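Local coordinates for glycine betaine, L-proline ABC transporter, glycine/betaine/L-proline-binding protein (ProX) (Borrelia burgdorferi, PDB 3TMG) that binds glycine betaine between its two lobes and probably delivers it, as a substrate-binding protein, to an ABC transporter of the cell membrane, at residues Lys36-Lys41 against Thr269-Lys274; Ser169-Asn174 against Ser189-Lys194. All blocks are in the same frame, centred on the assembly; numbering follows the deposited sequence.

Contact 1 (Lys36-Lys41 against Thr269-Lys274); sequences KVVFEK and TWVPEK
V38 meets W270 and V271 from the last turns of helix 26-41, and it alone speaks for its segment: both neighbours on the C-terminal loop are reached by the two methyls of this one residue. Starting at CB, which is directed at the loop, the side chain splits at once. CG1 lies anti to the backbone N (chi1 173°) and runs to the CG1 methyl of V271, where V38 CG1 and V271 CG1 close to 3.7 Å, an ordinary van der Waals distance. The other branch, CG2, comes up to the six-membered part of the indole, with V38 CG2 4.2 Å from W270 CE3. It arrives near the plane of the ring, at its edge, so this is methyl-to-rim packing and not a CH-pi contact over the face. The V38 and W270 side chains stand at about a right angle to each other.

V271 answers with the branch that is anti to its own carbonyl carbon (chi1 -54°), the one turned to the helix. No hydrogen bond spans the two segments, whose CA atoms come no nearer than 8.3 Å at V38 and V271; the contact is small and wholly apolar, and all three residues are buried. F279, from the end of the chain, lies against both V38 and V271, while F231 packs edge-to-face with the indole. On other sides of the helix, V37 packs on helix 252-262 and F39 on helix 222-230. Away from the betaine pocket, this is plain core packing in a lobe of the periplasmic-binding-protein fold, where the C-terminal tail returns to cover the first helix of the chain.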
loop_
_atom_site.group_PDB
_atom_site.type_symbol
_atom_site.label_atom_id
_atom_site.label_comp_id
_atom_site.label_asym_id
_atom_site.label_seq_id
_atom_site.Cartn_x
_atom_site.Cartn_y
_atom_site.Cartn_z
ATOM N N LYS A 36 5.534 -7.937 -12.212
ATOM C CA LYS A 36 6.725 -7.935 -13.028
ATOM C C LYS A 36 7.053 -9.367 -13.533
ATOM O O LYS A 36 7.356 -9.577 -14.711
ATOM C CB LYS A 36 7.893 -7.367 -12.225
ATOM C CG LYS A 36 9.158 -7.265 -13.061
ATOM C CD LYS A 36 10.227 -6.601 -12.204
ATOM C CE LYS A 36 11.532 -7.235 -12.512
ATOM N NZ LYS A 36 12.389 -6.223 -13.151
ATOM N N VAL A 37 7.032 -10.329 -12.621
ATOM C CA VAL A 37 7.303 -11.747 -12.946
ATOM C C VAL A 37 6.277 -12.302 -13.948
ATOM O O VAL A 37 6.641 -12.945 -14.926
ATOM C CB VAL A 37 7.371 -12.598 -11.652
ATOM C CG1 VAL A 37 7.464 -14.083 -11.987
ATOM C CG2 VAL A 37 8.594 -12.163 -10.837
ATOM N N VAL A 38 5.000 -12.016 -13.716
ATOM C CA VAL A 38 3.933 -12.409 -14.636
ATOM C C VAL A 38 4.177 -11.871 -16.069
ATOM O O VAL A 38 4.177 -12.666 -17.045
ATOM C CB VAL A 38 2.572 -11.946 -14.091
ATOM C CG1 VAL A 38 1.491 -12.203 -15.117
ATOM C CG2 VAL A 38 2.279 -12.661 -12.775
ATOM N N PHE A 39 4.437 -10.557 -16.198
ATOM C CA PHE A 39 4.719 -9.966 -17.514
ATOM C C PHE A 39 5.994 -10.541 -18.167
ATOM O O PHE A 39 6.033 -10.769 -19.378
ATOM C CB PHE A 39 4.781 -8.448 -17.451
ATOM C CG PHE A 39 3.449 -7.783 -17.402
ATOM C CD1 PHE A 39 2.510 -7.991 -18.412
ATOM C CD2 PHE A 39 3.127 -6.900 -16.372
ATOM C CE1 PHE A 39 1.264 -7.356 -18.363
ATOM C CE2 PHE A 39 1.904 -6.263 -16.333
ATOM C CZ PHE A 39 0.960 -6.491 -17.328
ATOM N N GLU A 40 7.042 -10.770 -17.376
ATOM C CA GLU A 40 8.238 -11.431 -17.897
ATOM C C GLU A 40 7.928 -12.798 -18.493
ATOM O O GLU A 40 8.444 -13.123 -19.590
ATOM C CB GLU A 40 9.333 -11.569 -16.852
ATOM C CG GLU A 40 9.968 -10.240 -16.480
ATOM C CD GLU A 40 10.931 -10.334 -15.299
ATOM O OE1 GLU A 40 10.966 -11.352 -14.576
ATOM O OE2 GLU A 40 11.675 -9.361 -15.088
ATOM N N LYS A 41 7.124 -13.596 -17.787
ATOM C CA LYS A 41 6.786 -14.928 -18.294
ATOM C C LYS A 41 5.961 -14.872 -19.571
ATOM O O LYS A 41 6.044 -15.796 -20.399
ATOM C CB LYS A 41 6.127 -15.783 -17.239
ATOM C CG LYS A 41 7.152 -16.348 -16.279
ATOM C CD LYS A 41 6.488 -16.837 -15.016
ATOM C CE LYS A 41 5.882 -18.218 -15.241
ATOM N NZ LYS A 41 6.827 -19.074 -16.021
ATOM N N THR A 269 -5.437 -17.048 -13.792
ATOM C CA THR A 269 -6.645 -16.244 -13.933
ATOM C C THR A 269 -6.383 -14.799 -14.352
ATOM O O THR A 269 -7.301 -14.100 -14.790
ATOM C CB THR A 269 -7.563 -16.267 -12.676
ATOM O OG1 THR A 269 -7.002 -15.481 -11.618
ATOM C CG2 THR A 269 -7.853 -17.705 -12.221
ATOM N N TRP A 270 -5.138 -14.337 -14.233
ATOM C CA TRP A 270 -4.887 -12.931 -14.519
ATOM C C TRP A 270 -4.489 -12.702 -15.946
ATOM O O TRP A 270 -4.335 -11.535 -16.372
ATOM C CB TRP A 270 -3.815 -12.345 -13.603
ATOM C CG TRP A 270 -4.043 -12.531 -12.105
ATOM C CD1 TRP A 270 -5.244 -12.674 -11.401
ATOM C CD2 TRP A 270 -2.990 -12.532 -11.100
ATOM N NE1 TRP A 270 -4.991 -12.784 -10.034
ATOM C CE2 TRP A 270 -3.636 -12.718 -9.812
ATOM C CE3 TRP A 270 -1.570 -12.415 -11.155
ATOM C CZ2 TRP A 270 -2.895 -12.795 -8.633
ATOM C CZ3 TRP A 270 -0.859 -12.456 -9.963
ATOM C CH2 TRP A 270 -1.503 -12.636 -8.732
ATOM N N VAL A 271 -4.257 -13.800 -16.681
ATOM C CA VAL A 271 -3.598 -13.679 -17.988
ATOM C C VAL A 271 -4.523 -14.139 -19.125
ATOM O O VAL A 271 -5.394 -14.992 -18.905
ATOM C CB VAL A 271 -2.189 -14.379 -18.064
ATOM C CG1 VAL A 271 -1.246 -13.913 -16.963
ATOM C CG2 VAL A 271 -2.266 -15.916 -18.126
ATOM N N PRO A 272 -4.331 -13.590 -20.344
ATOM C CA PRO A 272 -5.172 -14.045 -21.459
ATOM C C PRO A 272 -4.989 -15.541 -21.717
ATOM O O PRO A 272 -3.913 -16.103 -21.464
ATOM C CB PRO A 272 -4.634 -13.219 -22.658
ATOM C CG PRO A 272 -4.077 -11.982 -22.016
ATOM C CD PRO A 272 -3.430 -12.502 -20.764
ATOM N N GLU A 273 -6.044 -16.161 -22.237
ATOM C CA GLU A 273 -6.089 -17.588 -22.550
ATOM C C GLU A 273 -4.805 -18.103 -23.198
ATOM O O GLU A 273 -4.207 -19.080 -22.748
ATOM C CB GLU A 273 -7.301 -17.844 -23.478
ATOM C CG GLU A 273 -7.521 -19.296 -23.853
ATOM C CD GLU A 273 -7.686 -20.191 -22.645
ATOM O OE1 GLU A 273 -8.332 -19.782 -21.661
ATOM O OE2 GLU A 273 -7.169 -21.319 -22.696
ATOM N N LYS A 274 -4.426 -17.425 -24.282
ATOM C CA LYS A 274 -3.187 -17.588 -25.043
ATOM C C LYS A 274 -1.929 -17.915 -24.196
ATOM O O LYS A 274 -1.076 -18.688 -24.617
ATOM C CB LYS A 274 -2.951 -16.217 -25.659
ATOM C CG LYS A 274 -2.535 -16.080 -27.091
ATOM C CD LYS A 274 -1.897 -14.697 -27.162
ATOM C CE LYS A 274 -2.316 -13.907 -28.397
ATOM N NZ LYS A 274 -1.878 -12.487 -28.228
#

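Contact 2 (Ser169-Asn174 against Ser189-Lys194); sequences SSIKRN and SRYDIK
I171 rests the end of its side chain against Y191 and I193 together, meeting both from the helix side, and nearly all the packing hangs on one atom. I171 CD1 sits 3.9 Å from Y191 CB and also 3.9 Å from I193 CG2. Its CG1 is anti to the carbonyl carbon (chi1 -78°) and chi2 is extended at 169°, which carries the methyl straight out from the helix to that pair. The tyrosine ring is met obliquely, I171 CD1 being 4.1 Å from Y191 CG, whereas I193 is crossed at about a right angle. Helix 160-172 is here laid beside the turn that leads from helix 187-190 into strand 193-195, which pairs antiparallel with strand 88-105 in the sheet of this alpha/beta lobe. I193 is the buried partner; it and Y191 also touch L167, one turn before I171 on helix 160-172.

Toward solvent the contact thins out. The K172 side chain stays clear of the other segment, its NZ making a salt bridge with D168. Beyond it the helix ends in a Schellman motif, N174 N bonding back to I171 O at 2.9 Å, while R173 NH1 curls over S169 O, 3.1 Å away and above the carbonyl plane.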
loop_
_atom_site.group_PDB
_atom_site.type_symbol
_atom_site.label_atom_id
_atom_site.label_comp_id
_atom_site.label_asym_id
_atom_site.label_seq_id
_atom_site.Cartn_x
_atom_site.Cartn_y
_atom_site.Cartn_z
ATOM N N SER A 169 10.718 -1.243 18.651
ATOM C CA SER A 169 11.528 -0.747 19.772
ATOM C C SER A 169 10.727 -0.347 20.991
ATOM O O SER A 169 11.078 -0.727 22.123
ATOM C CB SER A 169 12.370 0.462 19.335
ATOM O OG SER A 169 13.394 0.058 18.459
ATOM N N SER A 170 9.694 0.458 20.770
ATOM C CA SER A 170 8.790 0.891 21.826
ATOM C C SER A 170 8.119 -0.270 22.529
ATOM O O SER A 170 8.022 -0.270 23.778
ATOM C CB SER A 170 7.734 1.829 21.273
ATOM O OG SER A 170 8.302 3.100 21.033
ATOM N N ILE A 171 7.660 -1.255 21.756
ATOM C CA ILE A 171 6.945 -2.392 22.353
ATOM C C ILE A 171 7.879 -3.237 23.230
ATOM O O ILE A 171 7.507 -3.624 24.326
ATOM C CB ILE A 171 6.236 -3.251 21.306
ATOM C CG1 ILE A 171 4.942 -2.546 20.886
ATOM C CG2 ILE A 171 5.944 -4.674 21.829
ATOM C CD1 ILE A 171 4.307 -3.168 19.669
ATOM N N LYS A 172 9.090 -3.506 22.739
ATOM C CA LYS A 172 10.126 -4.178 23.567
ATOM C C LYS A 172 10.429 -3.413 24.869
ATOM O O LYS A 172 10.650 -4.017 25.914
ATOM C CB LYS A 172 11.370 -4.488 22.717
ATOM C CG LYS A 172 11.218 -5.792 21.920
ATOM C CD LYS A 172 11.860 -5.775 20.535
ATOM C CE LYS A 172 11.963 -7.184 19.952
ATOM N NZ LYS A 172 11.820 -7.244 18.462
ATOM N N ARG A 173 10.398 -2.087 24.818
ATOM C CA ARG A 173 10.538 -1.231 26.006
ATOM C C ARG A 173 9.269 -1.069 26.827
ATOM O O ARG A 173 9.289 -0.410 27.864
ATOM C CB ARG A 173 10.967 0.188 25.599
ATOM C CG ARG A 173 12.432 0.308 25.297
ATOM C CD ARG A 173 12.745 1.578 24.518
ATOM N NE ARG A 173 14.172 1.577 24.206
ATOM C CZ ARG A 173 14.755 0.677 23.421
ATOM N NH1 ARG A 173 14.035 -0.274 22.842
ATOM N NH2 ARG A 173 16.056 0.738 23.201
ATOM N N ASN A 174 8.160 -1.624 26.356
ATOM C CA ASN A 174 6.856 -1.324 26.931
ATOM C C ASN A 174 6.477 0.173 26.971
ATOM O O ASN A 174 5.724 0.585 27.839
ATOM C CB ASN A 174 6.688 -1.979 28.306
ATOM C CG ASN A 174 5.384 -2.721 28.414
ATOM O OD1 ASN A 174 5.148 -3.674 27.673
ATOM N ND2 ASN A 174 4.511 -2.264 29.294
ATOM N N SER A 189 -0.258 -9.237 13.217
ATOM C CA SER A 189 -0.074 -10.568 13.802
ATOM C C SER A 189 1.221 -10.738 14.577
ATOM O O SER A 189 1.280 -11.530 15.505
ATOM C CB SER A 189 -0.267 -11.658 12.763
ATOM O OG SER A 189 0.624 -11.424 11.713
ATOM N N ARG A 190 2.254 -9.966 14.234
ATOM C CA ARG A 190 3.539 -10.084 14.890
ATOM C C ARG A 190 3.515 -9.341 16.231
ATOM O O ARG A 190 4.161 -9.746 17.190
ATOM C CB ARG A 190 4.668 -9.534 13.986
ATOM C CG ARG A 190 6.057 -9.944 14.461
ATOM C CD ARG A 190 7.188 -9.476 13.542
ATOM N NE ARG A 190 7.128 -9.995 12.166
ATOM C CZ ARG A 190 7.944 -9.553 11.202
ATOM N NH1 ARG A 190 8.842 -8.620 11.492
ATOM N NH2 ARG A 190 7.874 -10.024 9.961
ATOM N N TYR A 191 2.803 -8.211 16.267
ATOM C CA TYR A 191 2.668 -7.402 17.488
ATOM C C TYR A 191 1.231 -7.403 17.999
ATOM O O TYR A 191 0.330 -7.670 17.244
ATOM C CB TYR A 191 3.107 -5.959 17.238
ATOM C CG TYR A 191 4.472 -5.867 16.612
ATOM C CD1 TYR A 191 5.624 -6.297 17.320
ATOM C CD2 TYR A 191 4.637 -5.326 15.344
ATOM C CE1 TYR A 191 6.884 -6.199 16.747
ATOM C CE2 TYR A 191 5.894 -5.225 14.771
ATOM C CZ TYR A 191 7.001 -5.685 15.465
ATOM O OH TYR A 191 8.250 -5.583 14.895
ATOM N N ASP A 192 1.055 -7.103 19.288
ATOM C CA ASP A 192 -0.241 -6.916 19.888
ATOM C C ASP A 192 -0.522 -5.415 19.850
ATOM O O ASP A 192 -0.125 -4.673 20.742
ATOM C CB ASP A 192 -0.241 -7.481 21.313
ATOM C CG ASP A 192 -1.598 -7.495 21.921
ATOM O OD1 ASP A 192 -2.575 -7.141 21.232
ATOM O OD2 ASP A 192 -1.700 -7.858 23.100
ATOM N N ILE A 193 -1.214 -4.984 18.792
ATOM C CA ILE A 193 -1.467 -3.587 18.526
ATOM C C ILE A 193 -2.954 -3.400 18.156
ATOM O O ILE A 193 -3.616 -4.364 17.793
ATOM C CB ILE A 193 -0.584 -3.080 17.356
ATOM C CG1 ILE A 193 -0.640 -4.036 16.133
ATOM C CG2 ILE A 193 0.853 -2.889 17.843
ATOM C CD1 ILE A 193 -0.016 -3.450 14.856
ATOM N N LYS A 194 -3.447 -2.163 18.184
ATOM C CA LYS A 194 -4.874 -1.920 17.950
ATOM C C LYS A 194 -5.046 -0.586 17.240
ATOM O O LYS A 194 -4.259 0.345 17.451
ATOM C CB LYS A 194 -5.680 -1.940 19.268
ATOM C CG LYS A 194 -5.222 -0.880 20.294
ATOM C CD LYS A 194 -5.976 -1.013 21.621
ATOM C CE LYS A 194 -5.527 0.003 22.644
ATOM N NZ LYS A 194 -6.191 -0.277 23.954
#

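How the contacts relate
Contacts 1 and 2 lie on opposite sides of the chain's centre, their centres 39 Å apart and their nearest atoms about 21 Å apart; they have no helix or strand in common. In chain order, 36-41 comes first, then both segments of contact 2, and 269-274 last. Contact 1 therefore joins a helix near the start of the chain to a loop near its end across 227 intervening residues, while contact 2 closes a short local link of 14. This suits a two-lobed binding protein in which one lobe is built from both ends of the chain and the other from its middle; the betaine lies between them, away from both contacts.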